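SAHS4 (Ramazzottius varieornatus, PDB 5Z4G) is thought to act as a secreted heat-soluble shield that protects tardigrades in water-deficient conditions, and binds zinc. Local coordinates at residues L54-K64 with V76-H85; A136-T144 with G152-H160. All blocks are in the same frame, centred on the assembly; numbering follows the deposited sequence. Where two conformers were deposited one is given.

Interaction 1. Residues L54-K64 with V76-H85. With ZN (zinc ion), chain D.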
loop_
_atom_site.group_PDB
_atom_site.type_symbol
_atom_site.label_atom_id
_atom_site.label_comp_id
_atom_site.label_asym_id
_atom_site.label_seq_id
_atom_site.Cartn_x
_atom_site.Cartn_y
_atom_site.Cartn_z
ATOM N N LEU A 54 9.178 -6.596 8.831
ATOM C CA LEU A 54 8.121 -5.610 9.078
ATOM C C LEU A 54 6.710 -6.173 8.953
ATOM O O LEU A 54 5.751 -5.537 9.394
ATOM C CB LEU A 54 8.289 -4.365 8.189
ATOM C CG LEU A 54 9.258 -3.239 8.595
ATOM C CD1 LEU A 54 9.324 -3.011 10.103
ATOM C CD2 LEU A 54 10.649 -3.448 8.022
ATOM N N TYR A 55 6.599 -7.368 8.371
ATOM C CA TYR A 55 5.311 -8.028 8.149
ATOM C C TYR A 55 5.199 -9.370 8.876
ATOM O O TYR A 55 4.134 -9.988 8.893
ATOM C CB TYR A 55 5.033 -8.158 6.641
ATOM C CG TYR A 55 5.148 -6.834 5.911
ATOM C CD1 TYR A 55 4.105 -5.899 5.948
ATOM C CD2 TYR A 55 6.311 -6.500 5.208
ATOM C CE1 TYR A 55 4.212 -4.677 5.294
ATOM C CE2 TYR A 55 6.429 -5.281 4.549
ATOM C CZ TYR A 55 5.378 -4.375 4.594
ATOM O OH TYR A 55 5.490 -3.167 3.943
ATOM N N ASN A 56 6.304 -9.803 9.485
ATOM C CA ASN A 56 6.330 -11.003 10.321
ATOM C C ASN A 56 6.240 -10.641 11.805
ATOM O O ASN A 56 6.786 -9.622 12.243
ATOM C CB ASN A 56 7.593 -11.832 10.041
ATOM C CG ASN A 56 7.543 -12.553 8.698
ATOM O OD1 ASN A 56 8.362 -12.300 7.813
ATOM N ND2 ASN A 56 6.582 -13.457 8.544
ATOM N N GLY A 57 5.539 -11.478 12.567
ATOM C CA GLY A 57 5.399 -11.296 14.012
ATOM C C GLY A 57 4.222 -10.434 14.428
ATOM O O GLY A 57 3.226 -10.332 13.707
ATOM N N LYS A 58 4.348 -9.809 15.598
ATOM C CA LYS A 58 3.292 -8.961 16.160
ATOM C C LYS A 58 3.224 -7.556 15.547
ATOM O O LYS A 58 2.315 -6.793 15.872
ATOM C CB LYS A 58 3.425 -8.869 17.686
ATOM C CG LYS A 58 2.857 -10.071 18.433
ATOM C CD LYS A 58 2.777 -9.834 19.937
ATOM C CE LYS A 58 4.029 -10.311 20.660
ATOM N NZ LYS A 58 3.872 -10.233 22.140
ATOM N N GLN A 59 4.165 -7.235 14.654
ATOM C CA GLN A 59 4.283 -5.894 14.070
ATOM C C GLN A 59 3.066 -5.482 13.232
ATOM O O GLN A 59 2.744 -6.116 12.232
ATOM C CB GLN A 59 5.573 -5.773 13.240
ATOM C CG GLN A 59 5.832 -4.380 12.672
ATOM C CD GLN A 59 6.004 -3.332 13.756
ATOM O OE1 GLN A 59 6.941 -3.395 14.557
ATOM N NE2 GLN A 59 5.096 -2.370 13.793
ATOM N N LYS A 60 2.399 -4.414 13.659
ATOM C CA LYS A 60 1.266 -3.853 12.915
ATOM C C LYS A 60 1.700 -2.838 11.867
ATOM O O LYS A 60 2.711 -2.154 12.024
ATOM C CB LYS A 60 0.260 -3.210 13.877
ATOM C CG LYS A 60 -0.426 -4.193 14.813
ATOM C CD LYS A 60 -1.413 -5.067 14.059
ATOM C CE LYS A 60 -2.321 -5.814 15.006
ATOM N NZ LYS A 60 -3.296 -6.635 14.243
ATOM N N THR A 61 0.914 -2.753 10.800
ATOM C CA THR A 61 1.000 -1.672 9.838
ATOM C C THR A 61 -0.248 -0.822 9.988
ATOM O O THR A 61 -1.369 -1.349 10.013
ATOM C CB THR A 61 1.042 -2.215 8.386
ATOM O OG1 THR A 61 2.158 -3.094 8.221
ATOM C CG2 THR A 61 1.129 -1.093 7.347
ATOM N N LEU A 62 -0.044 0.488 10.078
ATOM C CA LEU A 62 -1.128 1.452 9.989
ATOM C C LEU A 62 -1.042 2.166 8.650
ATOM O O LEU A 62 0.023 2.623 8.244
ATOM C CB LEU A 62 -1.080 2.452 11.149
ATOM C CG LEU A 62 -1.087 1.867 12.562
ATOM C CD1 LEU A 62 -1.094 2.986 13.592
ATOM C CD2 LEU A 62 -2.254 0.910 12.787
ATOM N N LEU A 63 -2.172 2.256 7.967
ATOM C CA LEU A 63 -2.230 2.909 6.681
ATOM C C LEU A 63 -3.314 3.978 6.724
ATOM O O LEU A 63 -4.424 3.718 7.178
ATOM C CB LEU A 63 -2.541 1.840 5.640
ATOM C CG LEU A 63 -2.843 2.176 4.205
ATOM C CD1 LEU A 63 -1.674 2.907 3.580
ATOM C CD2 LEU A 63 -3.088 0.842 3.513
ATOM N N LYS A 64 -2.999 5.185 6.260
ATOM C CA LYS A 64 -3.995 6.255 6.238
ATOM C C LYS A 64 -4.002 6.943 4.884
ATOM O O LYS A 64 -2.954 7.354 4.401
ATOM C CB LYS A 64 -3.744 7.270 7.369
ATOM C CG LYS A 64 -4.866 8.299 7.534
ATOM C CD LYS A 64 -4.810 9.004 8.872
ATOM C CE LYS A 64 -4.005 10.285 8.814
ATOM N NZ LYS A 64 -4.507 11.267 9.816
ATOM N N VAL A 76 -1.117 10.145 1.861
ATOM C CA VAL A 76 -0.960 8.794 2.393
ATOM C C VAL A 76 0.101 8.823 3.481
ATOM O O VAL A 76 1.108 9.528 3.365
ATOM C CB VAL A 76 -0.636 7.737 1.292
ATOM C CG1 VAL A 76 0.618 8.113 0.498
ATOM C CG2 VAL A 76 -0.515 6.325 1.878
ATOM N N GLN A 77 -0.146 8.053 4.533
ATOM C CA GLN A 77 0.797 7.880 5.606
ATOM C C GLN A 77 0.765 6.426 6.022
ATOM O O GLN A 77 -0.316 5.857 6.222
ATOM C CB GLN A 77 0.433 8.791 6.781
ATOM C CG GLN A 77 1.374 8.706 7.968
ATOM C CD GLN A 77 0.824 9.453 9.156
ATOM O OE1 GLN A 77 -0.134 9.012 9.796
ATOM N NE2 GLN A 77 1.424 10.596 9.458
ATOM N N THR A 78 1.943 5.811 6.099
ATOM C CA THR A 78 2.072 4.475 6.662
ATOM C C THR A 78 3.027 4.534 7.835
ATOM O O THR A 78 4.004 5.287 7.830
ATOM C CB THR A 78 2.575 3.413 5.657
ATOM O OG1 THR A 78 3.868 3.777 5.168
ATOM C CG2 THR A 78 1.626 3.254 4.500
ATOM N N SER A 79 2.720 3.748 8.852
ATOM C CA SER A 79 3.607 3.613 10.000
ATOM C C SER A 79 3.603 2.184 10.484
ATOM O O SER A 79 2.636 1.445 10.275
ATOM C CB SER A 79 3.228 4.583 11.122
ATOM O OG SER A 79 1.903 4.377 11.563
ATOM N N PHE A 80 4.711 1.808 11.111
ATOM C CA PHE A 80 4.868 0.502 11.698
ATOM C C PHE A 80 5.184 0.770 13.173
ATOM O O PHE A 80 6.361 0.849 13.539
ATOM C CB PHE A 80 5.995 -0.270 10.983
ATOM C CG PHE A 80 5.692 -0.617 9.542
ATOM C CD1 PHE A 80 5.829 0.334 8.521
ATOM C CD2 PHE A 80 5.293 -1.906 9.198
ATOM C CE1 PHE A 80 5.551 0.007 7.200
ATOM C CE2 PHE A 80 5.027 -2.240 7.875
ATOM C CZ PHE A 80 5.150 -1.284 6.877
ATOM N N PRO A 81 4.129 0.939 14.021
ATOM C CA PRO A 81 4.293 1.299 15.443
ATOM C C PRO A 81 5.312 0.417 16.160
ATOM O O PRO A 81 5.200 -0.812 16.130
ATOM C CB PRO A 81 2.891 1.086 16.030
ATOM C CG PRO A 81 1.973 1.244 14.880
ATOM C CD PRO A 81 2.708 0.714 13.685
ATOM N N GLY A 82 6.310 1.062 16.767
ATOM C CA GLY A 82 7.436 0.381 17.405
ATOM C C GLY A 82 8.750 0.547 16.658
ATOM O O GLY A 82 9.818 0.404 17.249
ATOM N N THR A 83 8.666 0.843 15.360
ATOM C CA THR A 83 9.837 0.988 14.481
ATOM C C THR A 83 9.902 2.391 13.848
ATOM O O THR A 83 8.992 3.206 14.041
ATOM C CB THR A 83 9.848 -0.075 13.353
ATOM O OG1 THR A 83 8.783 0.188 12.431
ATOM C CG2 THR A 83 9.720 -1.499 13.899
ATOM N N GLU A 84 10.967 2.652 13.088
ATOM C CA GLU A 84 11.196 3.953 12.433
ATOM C C GLU A 84 10.960 3.943 10.904
ATOM O O GLU A 84 11.422 4.849 10.192
ATOM C CB GLU A 84 12.614 4.484 12.742
ATOM C CG GLU A 84 13.145 4.249 14.159
ATOM C CD GLU A 84 12.329 4.917 15.256
ATOM O OE1 GLU A 84 12.178 4.298 16.332
ATOM O OE2 GLU A 84 11.841 6.053 15.059
ATOM N N HIS A 85 10.307 2.887 10.432
ATOM C CA HIS A 85 9.956 2.767 9.035
ATOM C C HIS A 85 8.597 3.421 8.910
ATOM O O HIS A 85 7.556 2.807 9.169
ATOM C CB HIS A 85 9.948 1.302 8.583
ATOM C CG HIS A 85 11.148 0.527 9.029
ATOM N ND1 HIS A 85 12.316 0.464 8.297
ATOM C CD2 HIS A 85 11.366 -0.203 10.146
ATOM C CE1 HIS A 85 13.195 -0.283 8.941
ATOM N NE2 HIS A 85 12.643 -0.699 10.067
HETATM ZN ZN ZN D . 13.365 1.693 6.893
HETATM O O HOH W 1 2.765 -3.145 16.141
#

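Interaction 2. Residues A136-T144 with G152-H160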
loop_
_atom_site.group_PDB
_atom_site.type_symbol
_atom_site.label_atom_id
_atom_site.label_comp_id
_atom_site.label_asym_id
_atom_site.label_seq_id
_atom_site.Cartn_x
_atom_site.Cartn_y
_atom_site.Cartn_z
ATOM N N ALA A 136 -12.053 -1.809 -0.732
ATOM C CA ALA A 136 -12.652 -1.636 0.592
ATOM C C ALA A 136 -14.162 -1.591 0.498
ATOM O O ALA A 136 -14.702 -1.065 -0.464
ATOM C CB ALA A 136 -12.124 -0.377 1.273
ATOM N N THR A 137 -14.833 -2.178 1.485
ATOM C CA THR A 137 -16.264 -1.972 1.692
ATOM C C THR A 137 -16.431 -1.840 3.191
ATOM O O THR A 137 -16.017 -2.737 3.946
ATOM C CB THR A 137 -17.135 -3.142 1.175
ATOM O OG1 THR A 137 -16.948 -3.301 -0.235
ATOM C CG2 THR A 137 -18.611 -2.857 1.444
ATOM N N GLY A 138 -17.031 -0.729 3.619
ATOM C CA GLY A 138 -17.259 -0.470 5.034
ATOM C C GLY A 138 -15.964 -0.526 5.818
ATOM O O GLY A 138 -14.975 0.130 5.455
ATOM N N ASP A 139 -15.954 -1.358 6.856
ATOM C CA ASP A 139 -14.841 -1.414 7.804
ATOM C C ASP A 139 -13.673 -2.305 7.360
ATOM O O ASP A 139 -12.711 -2.462 8.110
ATOM C CB ASP A 139 -15.327 -1.878 9.189
ATOM C CG ASP A 139 -16.346 -0.940 9.825
ATOM O OD1 ASP A 139 -16.433 0.245 9.445
ATOM O OD2 ASP A 139 -17.054 -1.404 10.744
ATOM N N ASP A 140 -13.759 -2.899 6.166
ATOM C CA ASP A 140 -12.755 -3.872 5.710
ATOM C C ASP A 140 -12.049 -3.450 4.433
ATOM O O ASP A 140 -12.688 -2.988 3.483
ATOM C CB ASP A 140 -13.425 -5.224 5.497
ATOM C CG ASP A 140 -14.099 -5.727 6.752
ATOM O OD1 ASP A 140 -13.392 -5.921 7.763
ATOM O OD2 ASP A 140 -15.335 -5.898 6.739
ATOM N N LEU A 141 -10.726 -3.606 4.424
ATOM C CA LEU A 141 -9.924 -3.327 3.236
ATOM C C LEU A 141 -9.072 -4.534 2.875
ATOM O O LEU A 141 -8.417 -5.130 3.743
ATOM C CB LEU A 141 -9.044 -2.084 3.444
ATOM C CG LEU A 141 -8.224 -1.593 2.229
ATOM C CD1 LEU A 141 -8.164 -0.071 2.220
ATOM C CD2 LEU A 141 -6.834 -2.206 2.206
ATOM N N GLU A 142 -9.092 -4.893 1.590
ATOM C CA GLU A 142 -8.203 -5.917 1.043
ATOM C C GLU A 142 -7.145 -5.234 0.181
ATOM O O GLU A 142 -7.477 -4.486 -0.739
ATOM C CB GLU A 142 -8.987 -6.955 0.209
ATOM C CG GLU A 142 -8.187 -8.207 -0.176
ATOM C CD GLU A 142 -8.981 -9.252 -0.965
ATOM O OE1 GLU A 142 -8.351 -10.081 -1.660
ATOM O OE2 GLU A 142 -10.229 -9.268 -0.909
ATOM N N GLN A 143 -5.881 -5.490 0.494
ATOM C CA GLN A 143 -4.740 -4.990 -0.273
ATOM C C GLN A 143 -4.131 -6.174 -1.022
ATOM O O GLN A 143 -3.609 -7.099 -0.412
ATOM C CB GLN A 143 -3.723 -4.344 0.674
ATOM C CG GLN A 143 -2.448 -3.824 0.014
ATOM C CD GLN A 143 -1.353 -3.495 1.023
ATOM O OE1 GLN A 143 -1.184 -4.192 2.025
ATOM N NE2 GLN A 143 -0.585 -2.449 0.747
ATOM N N THR A 144 -4.237 -6.152 -2.339
ATOM C CA THR A 144 -3.730 -7.234 -3.168
ATOM C C THR A 144 -2.464 -6.712 -3.832
ATOM O O THR A 144 -2.445 -5.591 -4.320
ATOM C CB THR A 144 -4.808 -7.656 -4.201
ATOM O OG1 THR A 144 -6.011 -8.016 -3.514
ATOM C CG2 THR A 144 -4.379 -8.840 -5.042
ATOM N N GLY A 152 0.058 -11.714 -3.416
ATOM C CA GLY A 152 -0.260 -11.788 -1.998
ATOM C C GLY A 152 -1.463 -10.918 -1.679
ATOM O O GLY A 152 -1.804 -10.022 -2.440
ATOM N N LYS A 153 -2.124 -11.192 -0.561
ATOM C CA LYS A 153 -3.288 -10.403 -0.153
ATOM C C LYS A 153 -3.213 -10.143 1.333
ATOM O O LYS A 153 -3.009 -11.059 2.124
ATOM C CB LYS A 153 -4.606 -11.112 -0.504
ATOM C CG LYS A 153 -4.781 -11.473 -1.972
ATOM C CD LYS A 153 -5.970 -12.389 -2.201
ATOM C CE LYS A 153 -6.058 -12.813 -3.662
ATOM N NZ LYS A 153 -7.405 -13.359 -4.001
ATOM N N ARG A 154 -3.365 -8.883 1.706
ATOM C CA ARG A 154 -3.389 -8.496 3.111
ATOM C C ARG A 154 -4.685 -7.786 3.453
ATOM O O ARG A 154 -5.193 -6.976 2.664
ATOM C CB ARG A 154 -2.219 -7.581 3.412
ATOM C CG ARG A 154 -1.868 -7.536 4.873
ATOM C CD ARG A 154 -0.715 -6.605 5.070
ATOM N NE ARG A 154 -0.097 -6.837 6.363
ATOM C CZ ARG A 154 0.694 -5.966 6.971
ATOM N NH1 ARG A 154 0.928 -4.782 6.414
ATOM N NH2 ARG A 154 1.222 -6.268 8.147
ATOM N N TRP A 155 -5.212 -8.082 4.639
ATOM C CA TRP A 155 -6.450 -7.466 5.111
ATOM C C TRP A 155 -6.217 -6.483 6.245
ATOM O O TRP A 155 -5.335 -6.678 7.087
ATOM C CB TRP A 155 -7.468 -8.530 5.531
ATOM C CG TRP A 155 -8.007 -9.301 4.359
ATOM C CD1 TRP A 155 -9.153 -9.038 3.663
ATOM C CD2 TRP A 155 -7.409 -10.443 3.732
ATOM N NE1 TRP A 155 -9.312 -9.951 2.645
ATOM C CE2 TRP A 155 -8.259 -10.825 2.664
ATOM C CE3 TRP A 155 -6.242 -11.187 3.974
ATOM C CZ2 TRP A 155 -7.979 -11.920 1.836
ATOM C CZ3 TRP A 155 -5.963 -12.282 3.146
ATOM C CH2 TRP A 155 -6.832 -12.633 2.089
ATOM N N TYR A 156 -7.024 -5.425 6.237
ATOM C CA TYR A 156 -6.971 -4.357 7.238
ATOM C C TYR A 156 -8.371 -4.078 7.755
ATOM O O TYR A 156 -9.351 -4.284 7.031
ATOM C CB TYR A 156 -6.445 -3.051 6.625
ATOM C CG TYR A 156 -5.030 -3.092 6.089
ATOM C CD1 TYR A 156 -4.731 -3.732 4.873
ATOM C CD2 TYR A 156 -3.990 -2.455 6.769
ATOM C CE1 TYR A 156 -3.441 -3.777 4.392
ATOM C CE2 TYR A 156 -2.685 -2.497 6.296
ATOM C CZ TYR A 156 -2.422 -3.146 5.090
ATOM O OH TYR A 156 -1.145 -3.204 4.558
ATOM N N LYS A 157 -8.447 -3.592 8.994
ATOM C CA LYS A 157 -9.688 -3.130 9.615
ATOM C C LYS A 157 -9.631 -1.629 9.764
ATOM O O LYS A 157 -8.579 -1.078 10.111
ATOM C CB LYS A 157 -9.869 -3.765 11.005
ATOM C CG LYS A 157 -10.200 -5.251 11.015
ATOM C CD LYS A 157 -11.545 -5.601 10.384
ATOM C CE LYS A 157 -12.748 -5.249 11.244
ATOM N NZ LYS A 157 -14.006 -5.768 10.633
ATOM N N LYS A 158 -10.761 -0.965 9.517
ATOM C CA LYS A 158 -10.832 0.495 9.674
ATOM C C LYS A 158 -10.719 0.865 11.141
ATOM O O LYS A 158 -11.306 0.211 12.015
ATOM C CB LYS A 158 -12.122 1.055 9.091
ATOM C CG LYS A 158 -12.130 2.574 8.971
ATOM C CD LYS A 158 -13.434 3.081 8.389
ATOM C CE LYS A 158 -13.457 2.946 6.880
ATOM N NZ LYS A 158 -14.652 3.644 6.326
ATOM N N ILE A 159 -9.931 1.900 11.398
ATOM C CA ILE A 159 -9.731 2.403 12.766
ATOM C C ILE A 159 -9.935 3.917 12.811
ATOM O O ILE A 159 -9.755 4.593 11.799
ATOM C CB ILE A 159 -8.341 2.016 13.340
ATOM C CG1 ILE A 159 -7.202 2.507 12.424
ATOM C CG2 ILE A 159 -8.274 0.508 13.594
ATOM C CD1 ILE A 159 -5.809 2.454 13.022
ATOM N N HIS A 160 -10.312 4.454 13.972
ATOM C CA HIS A 160 -10.519 5.903 14.092
ATOM C C HIS A 160 -9.209 6.688 14.122
ATOM O O HIS A 160 -9.128 7.796 13.587
ATOM C CB HIS A 160 -11.359 6.234 15.325
ATOM C CG HIS A 160 -12.765 5.737 15.242
ATOM N ND1 HIS A 160 -13.289 4.829 16.137
ATOM C CD2 HIS A 160 -13.750 6.001 14.352
ATOM C CE1 HIS A 160 -14.541 4.565 15.808
ATOM N NE2 HIS A 160 -14.845 5.264 14.731
HETATM O O HOH W 2 -14.751 2.384 3.812
HETATM O O HOH W 3 -10.713 -6.674 7.433
#

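Interaction 1. Residues L54-K64 with V76-H85
Phe80 fits among Leu54, Tyr55, Gln59 and Thr61 where the antiparallel hairpin of strands 62-66 and 74-79 runs out into loops, at the rim of a barrel resembling that of fatty-acid-binding proteins. The axes of segments 62-64 and 76-79 run at 173°, and reciprocal backbone bonds at Leu62-Ser79 and Lys64-Gln77 fix the register. The Phe80 side chain leaves the backbone with CG anti to its own carbonyl carbon (chi1 -66°). Its CB lies 3.6 Å from Gln59 NE2, and CG passes near Lys60 O. Farther out, CD2 faces Leu54 O at the ring edge. Phe80 CE2 touches both Thr61 OG1 (3.0 Å) and Tyr55 CE1 (3.6 Å), while CZ, at the tip, meets Tyr55 OH. The Phe80 edge points at the Tyr55 face in an offset edge-to-face pair, with centroids 5.5 Å apart and planes at 81°. Thr61 CG2 sits over a face of Phe80; the polar partner of its OG1 is Arg154. Beside the ring, the bent Gln59 chain delivers NE2 to two carbonyls that both lie in its amide plane. One is Lys60 O, approached on a lone pair at 3.0 Å; the other is Pro81 O, 2.8 Å from NE2, met from above its carbonyl plane. The second bond ties the amide to the type II turn Phe80-Thr83, where Phe80 O accepts from both N and OG1 of Thr83; the first fixes it to its own segment. Leu54 CD2 stands 3.9 Å from the His85 ring centroid, a CH-pi contact, while His85 ND1 binds zinc at 2.1 Å, alongside His101.

Interaction 2. Residues A136-T144 with G152-H160
The closing hairpin of a fatty-acid-binding-protein-like barrel, strands 140-147 and 150-159, sets Leu141 against Tyr156 and Gln143 against Arg154 as antiparallel hydrogen-bonded pairs. The axes of segments 140-144 and 152-159 run at 158°. Two nearly straight bonds hold the Gln143-Arg154 pair: Gln143 N to Arg154 O at 2.7 Å and the return bond from Arg154 N to Gln143 O. On the face carrying Leu141, Gln143, Arg154 and Tyr156, the extended Gln143 chain, with CG anti to its backbone N (chi1 178°), brings OE1 to the in-plane edge of the Tyr156 ring. There Tyr156 OH donates to Gln143 OE1 at 2.7 Å, from above the amide carbonyl plane instead of along a lone pair. Tyr156 OH also accepts from Arg154 NH1 at 3.2 Å, which should restrict how the hydroxyl turns. Arg154 further reaches Thr61, and Gln143 NE2 reaches Tyr134, which extends the polar network along the inner face to neighbouring segments. An Arg-x-Tyr pair on the last strand recalls the carboxylate-binding pair of fatty-acid-binding proteins, although no such ligand is seen here. Leu141 CD2 packs on Tyr156 CD1 at 3.7 Å. The opposite face is largely charged, with Trp155 lying alongside the Glu142 chain. In the conformer described, Lys157, bent at chi2 and chi3, brings NZ within 2.9 Å of Asp140 OD1 on the syn side of the carboxylate. A water donates to both Asp140 OD1 and Tyr156 O. At the type II' turn Thr137-Asp140, a second water donates to Gly138 O and accepts from Lys158 NZ, each at 2.8 Å.

Overall arrangement
Both interactions are antiparallel hairpins of one sheet, with strand 26-30 standing between strands 62-66 and 150-159; their centres are about 15 Å apart. Interaction 1 is largely a surface contact, with an edge-to-face aromatic pair and a glutamine amide at its loop end, and a zinc-bound histidine at its margin. Interaction 2 is partly buried, and divides into an inner tyrosine-arginine-glutamine network and a more exposed face, mostly lysines and acids with Trp155. They touch directly: Thr61 OG1 lies 2.8 Å from Arg154 NH1, a probable hydrogen bond, and Leu62 CD2 packs on Ile159 CD1.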